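Local coordinates for protein arginase 1, mitochondrial (Arabidopsis thaliana, PDB 6VSU) that hydrolyses L-arginine to L-ornithine and urea with two manganese ions per subunit, and also converts agmatine to putrescine and urea, at residues G52-F57 against E174-S179; R132-G137 against E314-I319; A288-F293 against K310-L315. One frame throughout, in Å; residues are numbered along the deposited sequence.

How the contacts relate
Contacts 2 and 3 form one continuous region of core: helix 303-319 lies against two neighbouring strands of the parallel sheet, 131-136 in contact 2 and 285-291 in contact 3, and both contacts use Leu315. Their centres are about 7 Å apart, and the strands are probably joined by backbone hydrogen bonds, Gly137 N to Val290 O and Val135 N to Ala288 O, each 2.8 Å. Contact 1 stands apart, its centre about 21 Å from that of contact 3 and 25 Å from that of contact 2. It joins two loops beside the bound ornithine; the side chain of Ser56 is about 4 Å from the ornithine and about 7 Å from the sodium ion. Glu292 in contact 3 holds that ion, and its other carboxylate oxygen meets His180, the hydrogen-bond partner of Ser56.

Contact 1. Residues G52-F57 against E174-S179; sequences GHNSSF and EGNKYS
Asn54 OD1 accepts an N-H from Asn176 ND2 at 2.9 Å, and an angle of 171° at the hydrogen makes this a nearly straight bond. The acceptor lies in the amide plane of Asn176, whereas the donor is tilted 31° from the Asn54 carbonyl plane; the two amide planes stand 52° apart. With CG anti to its own backbone N, Asn176 reaches across to Asn54 while its OD1 accepts from Tyr178 N at 3.0 Å, closing an Asx turn. Both amides are thus fixed at two ends, since Asn54 ND2 has its partner in Ser141 OG.

This is the tight part. Asn54 CG sits 3.1 Å from Tyr178 O, and a CA-H...O contact brings Ser179 CA within 3.5 Å of Asn54 O. A water bridges the two loops, donating to that same Asn54 O at 2.6 Å and bonding Ser179 OG at 2.7 Å; Ser179 OG is also hydrogen-bonded to Ala181 N. The other end is loose: exposed Glu174 extends its chain until OE2 meets Ser56 CB at 3.7 Å, a van der Waals touch, whereas Ser56 OG bonds His180 NE2. Two turn-bearing loops following strands 43-48 and 158-163 meet in this way at the arginase active-site entrance, where Ser56 binds ornithine and Glu174 and Asn176 probably contact substrate.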
loop_
_atom_site.group_PDB
_atom_site.type_symbol
_atom_site.label_atom_id
_atom_site.label_comp_id
_atom_site.label_asym_id
_atom_site.label_seq_id
_atom_site.Cartn_x
_atom_site.Cartn_y
_atom_site.Cartn_z
ATOM N N GLY E 52 -23.071 -5.078 7.656
ATOM C CA GLY E 52 -21.875 -5.202 8.527
ATOM C C GLY E 52 -22.068 -4.647 9.930
ATOM O O GLY E 52 -21.069 -4.614 10.648
ATOM N N HIS E 53 -23.252 -4.179 10.313
ATOM C CA HIS E 53 -23.406 -3.430 11.587
ATOM C C HIS E 53 -23.504 -4.378 12.805
ATOM O O HIS E 53 -23.582 -3.893 13.942
ATOM C CB HIS E 53 -24.559 -2.442 11.525
ATOM C CG HIS E 53 -25.900 -3.087 11.454
ATOM N ND1 HIS E 53 -26.401 -3.612 10.275
ATOM C CD2 HIS E 53 -26.847 -3.290 12.414
ATOM C CE1 HIS E 53 -27.619 -4.107 10.513
ATOM N NE2 HIS E 53 -27.908 -3.918 11.832
ATOM N N ASN E 54 -23.517 -5.676 12.601
ATOM C CA ASN E 54 -23.499 -6.698 13.688
ATOM C C ASN E 54 -22.060 -7.142 14.001
ATOM O O ASN E 54 -21.908 -7.978 14.929
ATOM C CB ASN E 54 -24.420 -7.851 13.323
ATOM C CG ASN E 54 -25.856 -7.422 13.455
ATOM O OD1 ASN E 54 -26.184 -6.692 14.402
ATOM N ND2 ASN E 54 -26.686 -7.818 12.508
ATOM N N SER E 55 -21.066 -6.586 13.282
ATOM C CA SER E 55 -19.615 -6.816 13.460
ATOM C C SER E 55 -19.170 -6.228 14.795
ATOM O O SER E 55 -19.670 -5.234 15.193
ATOM C CB SER E 55 -18.825 -6.206 12.307
ATOM O OG SER E 55 -19.207 -6.798 11.092
ATOM N N SER E 56 -18.204 -6.830 15.431
ATOM C CA SER E 56 -17.702 -6.384 16.755
ATOM C C SER E 56 -16.471 -5.506 16.575
ATOM O O SER E 56 -16.112 -4.903 17.528
ATOM C CB SER E 56 -17.365 -7.573 17.641
ATOM O OG SER E 56 -16.478 -8.475 16.955
ATOM N N PHE E 57 -15.847 -5.447 15.405
ATOM C CA PHE E 57 -14.577 -4.700 15.248
ATOM C C PHE E 57 -14.637 -3.746 14.038
ATOM O O PHE E 57 -14.231 -2.605 14.197
ATOM C CB PHE E 57 -13.383 -5.656 15.211
ATOM C CG PHE E 57 -12.017 -4.999 15.281
ATOM C CD1 PHE E 57 -11.596 -4.348 16.427
ATOM C CD2 PHE E 57 -11.158 -5.023 14.194
ATOM C CE1 PHE E 57 -10.350 -3.731 16.507
ATOM C CE2 PHE E 57 -9.926 -4.382 14.254
ATOM C CZ PHE E 57 -9.521 -3.749 15.411
ATOM N N GLU E 174 -21.656 -8.865 23.483
ATOM C CA GLU E 174 -21.748 -7.428 23.806
ATOM C C GLU E 174 -23.203 -6.954 23.834
ATOM O O GLU E 174 -23.443 -5.797 23.487
ATOM C CB GLU E 174 -20.825 -6.684 22.838
ATOM C CG GLU E 174 -19.334 -6.883 23.144
ATOM C CD GLU E 174 -18.329 -6.366 22.097
ATOM O OE1 GLU E 174 -17.204 -5.910 22.494
ATOM O OE2 GLU E 174 -18.648 -6.413 20.887
ATOM N N GLY E 175 -24.142 -7.782 24.303
ATOM C CA GLY E 175 -25.577 -7.426 24.391
ATOM C C GLY E 175 -26.319 -7.484 23.061
ATOM O O GLY E 175 -27.512 -7.204 23.069
ATOM N N ASN E 176 -25.683 -7.907 21.960
ATOM C CA ASN E 176 -26.330 -7.934 20.629
ATOM C C ASN E 176 -26.691 -9.384 20.296
ATOM O O ASN E 176 -25.797 -10.138 19.978
ATOM C CB ASN E 176 -25.455 -7.266 19.573
ATOM C CG ASN E 176 -26.093 -7.241 18.200
ATOM O OD1 ASN E 176 -27.254 -7.613 18.074
ATOM N ND2 ASN E 176 -25.343 -6.843 17.171
ATOM N N LYS E 177 -27.965 -9.754 20.305
ATOM C CA LYS E 177 -28.337 -11.158 20.033
ATOM C C LYS E 177 -28.123 -11.466 18.548
ATOM O O LYS E 177 -28.008 -12.660 18.164
ATOM C CB LYS E 177 -29.758 -11.405 20.509
ATOM C CG LYS E 177 -30.819 -10.868 19.567
ATOM C CD LYS E 177 -32.253 -11.028 20.023
ATOM C CE LYS E 177 -33.159 -10.400 18.974
ATOM N NZ LYS E 177 -34.609 -10.677 19.188
ATOM N N TYR E 178 -28.041 -10.434 17.718
ATOM C CA TYR E 178 -27.732 -10.575 16.272
ATOM C C TYR E 178 -26.210 -10.329 16.003
ATOM O O TYR E 178 -25.813 -10.184 14.854
ATOM C CB TYR E 178 -28.623 -9.598 15.505
ATOM C CG TYR E 178 -30.075 -9.987 15.475
ATOM C CD1 TYR E 178 -30.488 -11.206 14.937
ATOM C CD2 TYR E 178 -31.038 -9.152 15.993
ATOM C CE1 TYR E 178 -31.814 -11.585 14.898
ATOM C CE2 TYR E 178 -32.376 -9.492 15.924
ATOM C CZ TYR E 178 -32.768 -10.712 15.379
ATOM O OH TYR E 178 -34.088 -11.063 15.358
ATOM N N SER E 179 -25.365 -10.279 17.030
ATOM C CA SER E 179 -23.884 -10.205 16.835
ATOM C C SER E 179 -23.427 -11.245 15.812
ATOM O O SER E 179 -23.894 -12.368 15.857
ATOM C CB SER E 179 -23.113 -10.423 18.136
ATOM O OG SER E 179 -21.737 -10.542 17.869
HETATM O O HOH W 1 -20.953 -7.991 17.341
#

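Contact 2. Residues R132-G137 against E314-I319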
loop_
_atom_site.group_PDB
_atom_site.type_symbol
_atom_site.label_atom_id
_atom_site.label_comp_id
_atom_site.label_asym_id
_atom_site.label_seq_id
_atom_site.Cartn_x
_atom_site.Cartn_y
_atom_site.Cartn_z
ATOM N N ARG E 132 -31.272 -22.407 -5.967
ATOM C CA ARG E 132 -30.802 -22.631 -4.594
ATOM C C ARG E 132 -29.908 -21.460 -4.211
ATOM O O ARG E 132 -29.074 -21.026 -4.974
ATOM C CB ARG E 132 -30.052 -23.960 -4.553
ATOM C CG ARG E 132 -30.898 -25.141 -4.999
ATOM C CD ARG E 132 -30.350 -26.455 -4.422
ATOM N NE ARG E 132 -31.196 -27.590 -4.722
ATOM C CZ ARG E 132 -31.034 -28.808 -4.234
ATOM N NH1 ARG E 132 -30.076 -29.093 -3.359
ATOM N NH2 ARG E 132 -31.819 -29.763 -4.668
ATOM N N PRO E 133 -30.071 -20.874 -3.018
ATOM C CA PRO E 133 -29.451 -19.595 -2.728
ATOM C C PRO E 133 -28.003 -19.805 -2.285
ATOM O O PRO E 133 -27.735 -20.632 -1.421
ATOM C CB PRO E 133 -30.280 -19.051 -1.560
ATOM C CG PRO E 133 -30.592 -20.332 -0.794
ATOM C CD PRO E 133 -30.900 -21.337 -1.896
ATOM N N LEU E 134 -27.135 -18.946 -2.781
ATOM C CA LEU E 134 -25.748 -18.841 -2.297
ATOM C C LEU E 134 -25.574 -17.376 -1.892
ATOM O O LEU E 134 -25.648 -16.521 -2.765
ATOM C CB LEU E 134 -24.817 -19.261 -3.431
ATOM C CG LEU E 134 -23.361 -19.497 -2.989
ATOM C CD1 LEU E 134 -22.518 -20.000 -4.173
ATOM C CD2 LEU E 134 -22.771 -18.244 -2.338
ATOM N N VAL E 135 -25.417 -17.102 -0.616
ATOM C CA VAL E 135 -25.564 -15.731 -0.084
ATOM C C VAL E 135 -24.165 -15.107 0.067
ATOM O O VAL E 135 -23.262 -15.791 0.605
ATOM C CB VAL E 135 -26.334 -15.757 1.234
ATOM C CG1 VAL E 135 -26.179 -14.457 2.052
ATOM C CG2 VAL E 135 -27.778 -16.089 0.985
ATOM N N LEU E 136 -23.980 -13.883 -0.451
ATOM C CA LEU E 136 -22.714 -13.134 -0.309
ATOM C C LEU E 136 -22.894 -12.223 0.882
ATOM O O LEU E 136 -23.663 -11.262 0.750
ATOM C CB LEU E 136 -22.460 -12.259 -1.544
ATOM C CG LEU E 136 -22.510 -12.970 -2.895
ATOM C CD1 LEU E 136 -22.190 -12.037 -4.030
ATOM C CD2 LEU E 136 -21.607 -14.178 -2.902
ATOM N N GLY E 137 -22.149 -12.413 1.953
ATOM C CA GLY E 137 -22.159 -11.418 3.029
ATOM C C GLY E 137 -21.211 -10.257 2.709
ATOM O O GLY E 137 -20.528 -10.284 1.687
ATOM N N GLU E 314 -16.616 -22.199 -6.768
ATOM C CA GLU E 314 -16.501 -23.638 -6.424
ATOM C C GLU E 314 -17.798 -24.115 -5.754
ATOM O O GLU E 314 -18.251 -25.192 -6.087
ATOM C CB GLU E 314 -15.205 -23.884 -5.653
ATOM C CG GLU E 314 -13.962 -23.663 -6.499
ATOM C CD GLU E 314 -13.902 -24.494 -7.767
ATOM O OE1 GLU E 314 -14.061 -25.710 -7.672
ATOM O OE2 GLU E 314 -13.724 -23.918 -8.832
ATOM N N LEU E 315 -18.389 -23.294 -4.885
ATOM C CA LEU E 315 -19.659 -23.657 -4.230
ATOM C C LEU E 315 -20.737 -23.772 -5.301
ATOM O O LEU E 315 -21.661 -24.640 -5.207
ATOM C CB LEU E 315 -20.025 -22.607 -3.188
ATOM C CG LEU E 315 -19.298 -22.725 -1.856
ATOM C CD1 LEU E 315 -19.577 -21.489 -0.981
ATOM C CD2 LEU E 315 -19.676 -23.997 -1.074
ATOM N N ALA E 316 -20.742 -22.837 -6.242
ATOM C CA ALA E 316 -21.763 -22.822 -7.287
ATOM C C ALA E 316 -21.657 -24.160 -8.032
ATOM O O ALA E 316 -22.680 -24.702 -8.369
ATOM C CB ALA E 316 -21.573 -21.645 -8.219
ATOM N N ALA E 317 -20.436 -24.619 -8.328
ATOM C CA ALA E 317 -20.231 -25.849 -9.129
ATOM C C ALA E 317 -20.786 -27.043 -8.357
ATOM O O ALA E 317 -21.235 -27.992 -8.985
ATOM C CB ALA E 317 -18.767 -26.034 -9.455
ATOM N N LYS E 318 -20.802 -26.942 -7.029
ATOM C CA LYS E 318 -21.280 -28.018 -6.150
ATOM C C LYS E 318 -22.800 -27.958 -5.951
ATOM O O LYS E 318 -23.453 -29.024 -5.791
ATOM C CB LYS E 318 -20.555 -27.870 -4.821
ATOM C CG LYS E 318 -20.783 -29.011 -3.876
ATOM C CD LYS E 318 -19.721 -29.102 -2.815
ATOM C CE LYS E 318 -19.770 -30.445 -2.110
ATOM N NZ LYS E 318 -19.008 -31.425 -2.886
ATOM N N ILE E 319 -23.347 -26.760 -5.812
ATOM C CA ILE E 319 -24.809 -26.600 -5.601
ATOM C C ILE E 319 -25.527 -26.960 -6.924
ATOM O O ILE E 319 -26.520 -27.681 -6.876
ATOM C CB ILE E 319 -25.104 -25.192 -5.041
ATOM C CG1 ILE E 319 -24.492 -25.044 -3.640
ATOM C CG2 ILE E 319 -26.603 -24.846 -5.078
ATOM C CD1 ILE E 319 -24.519 -23.619 -3.127
#
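Leu134 and Leu315 meet with their side chains at about a right angle, CD1 of the strand leucine coming 3.7 Å from CB of the helix leucine. It is therefore a branch end against the base of a side chain, and the same methyl also reaches the helix backbone, lying 3.9 Å from Ala316 N. Leu134 CB points toward the helix, and with CG anti to the backbone N (chi1 -167°) CD1 is carried to Leu315. Ile319, one helical turn after Leu315, also meets this methyl: Leu134 CD1 is 4.3 Å from Ile319 CD1.

The strand and helix segments run nearly antiparallel, at 168°, with axes 10.0 Å apart. That is the relation expected where a helix covers a parallel sheet, and helix 303-319 here packs on the central strands of the three-layer alpha/beta/alpha fold of arginases. Arg132 and Leu134 both direct CB toward the helix, while Pro133 between them directs it away.

Ile319 divides its two branches between these strand residues. Its CG1 branch carries CD1 toward Leu134, whereas CG2 packs on the aliphatic part of Arg132, 3.6 Å from CB and 4.1 Å from CD. The arginine chain, extended from CG to NE, passes the isoleucine obliquely, using its methylenes in the packing and carrying its charge beyond. There NH1 makes a salt bridge with Asp284 and a hydrogen bond with Val285 O, tying this strand to the start of its neighbour, 285-291. On the other flank, Leu134 also touches Thr44 and Leu46 of strand 43-48.

Contact 3. Residues A288-F293 against K310-L315; sequences ADVVEF and KLVREL. With NA (sodium ion), chain B.
Strand 288-291 and helix segment 310-315 run almost exactly antiparallel, at 174°, with their axes 9.0 Å apart and Val290 opposite Val312. Val290 carries the contact through one methyl. With CG1 anti to the backbone N (chi1 177°), CG2 is left to face the helix, where it meets Leu315 CD1 at 3.7 Å. The same Val290 CG2 lies 3.8 Å from Val312 CG2 and, more loosely, touches Leu311 CB. Leu315 CD1 also reaches Ala288 CB at 4.0 Å, so this methyl spans two residues on the same face of the strand.

Asp289, between them, points its CB away from the helix. Past the strand end, the bent chain of Glu292 places OE1 2.7 Å from the sodium ion. A water at 2.9 Å from the ion, Leu58 O and Ser262 OG are its other ligands.

One face of the strand is thus joined to the helix by dispersion and burial alone, while the carboxylate of Asp289, on the other side, is hydrogen-bonded to Tyr245, Ser143 and Ser247; Glu292, which probably binds substrate, links the strand end to the metal through OE1 and to His180 ND1 and the backbone N of His140 through OE2.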
loop_
_atom_site.group_PDB
_atom_site.type_symbol
_atom_site.label_atom_id
_atom_site.label_comp_id
_atom_site.label_asym_id
_atom_site.label_seq_id
_atom_site.Cartn_x
_atom_site.Cartn_y
_atom_site.Cartn_z
ATOM N N ALA E 288 -25.681 -22.057 0.736
ATOM C CA ALA E 288 -24.341 -21.727 1.227
ATOM C C ALA E 288 -24.238 -20.219 1.450
ATOM O O ALA E 288 -25.043 -19.461 0.932
ATOM C CB ALA E 288 -23.298 -22.251 0.262
ATOM N N ASP E 289 -23.218 -19.806 2.184
ATOM C CA ASP E 289 -22.871 -18.377 2.270
ATOM C C ASP E 289 -21.351 -18.232 2.222
ATOM O O ASP E 289 -20.614 -19.175 2.607
ATOM C CB ASP E 289 -23.587 -17.691 3.429
ATOM C CG ASP E 289 -23.227 -18.181 4.807
ATOM O OD1 ASP E 289 -22.022 -18.211 5.123
ATOM O OD2 ASP E 289 -24.203 -18.419 5.618
ATOM N N VAL E 290 -20.917 -17.056 1.793
ATOM C CA VAL E 290 -19.500 -16.607 1.910
ATOM C C VAL E 290 -19.491 -15.236 2.556
ATOM O O VAL E 290 -20.027 -14.294 1.944
ATOM C CB VAL E 290 -18.800 -16.595 0.554
ATOM C CG1 VAL E 290 -17.379 -16.074 0.707
ATOM C CG2 VAL E 290 -18.806 -17.990 -0.026
ATOM N N VAL E 291 -18.956 -15.144 3.770
ATOM C CA VAL E 291 -19.151 -13.958 4.646
ATOM C C VAL E 291 -17.775 -13.483 5.138
ATOM O O VAL E 291 -16.777 -14.225 5.028
ATOM C CB VAL E 291 -20.051 -14.305 5.839
ATOM C CG1 VAL E 291 -21.426 -14.772 5.406
ATOM C CG2 VAL E 291 -19.453 -15.368 6.741
ATOM N N GLU E 292 -17.775 -12.263 5.659
ATOM C CA GLU E 292 -16.678 -11.636 6.436
ATOM C C GLU E 292 -15.503 -11.276 5.520
ATOM O O GLU E 292 -14.428 -10.930 6.073
ATOM C CB GLU E 292 -16.292 -12.537 7.602
ATOM C CG GLU E 292 -17.420 -12.586 8.636
ATOM C CD GLU E 292 -17.610 -11.357 9.507
ATOM O OE1 GLU E 292 -16.685 -10.474 9.462
ATOM O OE2 GLU E 292 -18.636 -11.302 10.301
ATOM N N PHE E 293 -15.673 -11.280 4.192
ATOM C CA PHE E 293 -14.677 -10.624 3.318
ATOM C C PHE E 293 -14.817 -9.124 3.558
ATOM O O PHE E 293 -15.927 -8.626 3.499
ATOM C CB PHE E 293 -14.902 -10.986 1.865
ATOM C CG PHE E 293 -14.293 -10.035 0.874
ATOM C CD1 PHE E 293 -13.008 -9.534 1.067
ATOM C CD2 PHE E 293 -14.969 -9.704 -0.283
ATOM C CE1 PHE E 293 -12.469 -8.647 0.158
ATOM C CE2 PHE E 293 -14.402 -8.842 -1.212
ATOM C CZ PHE E 293 -13.165 -8.297 -0.971
ATOM N N LYS E 310 -13.540 -17.094 -5.790
ATOM C CA LYS E 310 -13.265 -18.488 -6.196
ATOM C C LYS E 310 -14.039 -19.461 -5.271
ATOM O O LYS E 310 -14.523 -20.516 -5.764
ATOM C CB LYS E 310 -11.773 -18.772 -6.274
ATOM C CG LYS E 310 -11.531 -20.165 -6.830
ATOM C CD LYS E 310 -10.232 -20.431 -7.389
ATOM C CE LYS E 310 -10.029 -21.824 -7.950
ATOM N NZ LYS E 310 -8.649 -21.952 -8.487
ATOM N N LEU E 311 -14.218 -19.120 -3.987
ATOM C CA LEU E 311 -15.081 -19.903 -3.072
ATOM C C LEU E 311 -16.493 -19.882 -3.607
ATOM O O LEU E 311 -17.168 -20.979 -3.564
ATOM C CB LEU E 311 -15.065 -19.318 -1.657
ATOM C CG LEU E 311 -13.732 -19.436 -0.926
ATOM C CD1 LEU E 311 -13.694 -18.636 0.353
ATOM C CD2 LEU E 311 -13.466 -20.880 -0.656
ATOM N N VAL E 312 -16.992 -18.717 -4.007
ATOM C CA VAL E 312 -18.369 -18.645 -4.567
ATOM C C VAL E 312 -18.448 -19.536 -5.818
ATOM O O VAL E 312 -19.380 -20.350 -5.929
ATOM C CB VAL E 312 -18.851 -17.209 -4.837
ATOM C CG1 VAL E 312 -20.142 -17.175 -5.650
ATOM C CG2 VAL E 312 -19.039 -16.461 -3.526
ATOM N N ARG E 313 -17.451 -19.470 -6.672
ATOM C CA ARG E 313 -17.508 -20.224 -7.940
ATOM C C ARG E 313 -17.505 -21.748 -7.650
ATOM O O ARG E 313 -18.277 -22.483 -8.320
ATOM C CB ARG E 313 -16.323 -19.814 -8.823
ATOM C CG ARG E 313 -16.373 -18.400 -9.399
ATOM C CD ARG E 313 -15.005 -17.994 -9.904
ATOM N NE ARG E 313 -14.412 -18.900 -10.871
ATOM C CZ ARG E 313 -14.094 -18.611 -12.102
ATOM N NH1 ARG E 313 -14.217 -17.388 -12.589
ATOM N NH2 ARG E 313 -13.592 -19.562 -12.854
ATOM N N GLU E 314 -16.616 -22.199 -6.768
ATOM C CA GLU E 314 -16.501 -23.638 -6.424
ATOM C C GLU E 314 -17.798 -24.115 -5.754
ATOM O O GLU E 314 -18.251 -25.192 -6.087
ATOM C CB GLU E 314 -15.205 -23.884 -5.653
ATOM C CG GLU E 314 -13.962 -23.663 -6.499
ATOM C CD GLU E 314 -13.902 -24.494 -7.767
ATOM O OE1 GLU E 314 -14.061 -25.710 -7.672
ATOM O OE2 GLU E 314 -13.724 -23.918 -8.832
ATOM N N LEU E 315 -18.389 -23.294 -4.885
ATOM C CA LEU E 315 -19.659 -23.657 -4.230
ATOM C C LEU E 315 -20.737 -23.772 -5.301
ATOM O O LEU E 315 -21.661 -24.640 -5.207
ATOM C CB LEU E 315 -20.025 -22.607 -3.188
ATOM C CG LEU E 315 -19.298 -22.725 -1.856
ATOM C CD1 LEU E 315 -19.577 -21.489 -0.981
ATOM C CD2 LEU E 315 -19.676 -23.997 -1.074
HETATM NA NA NA B . -16.496 -7.927 10.479
HETATM O O HOH W 2 -15.610 -7.102 13.056
#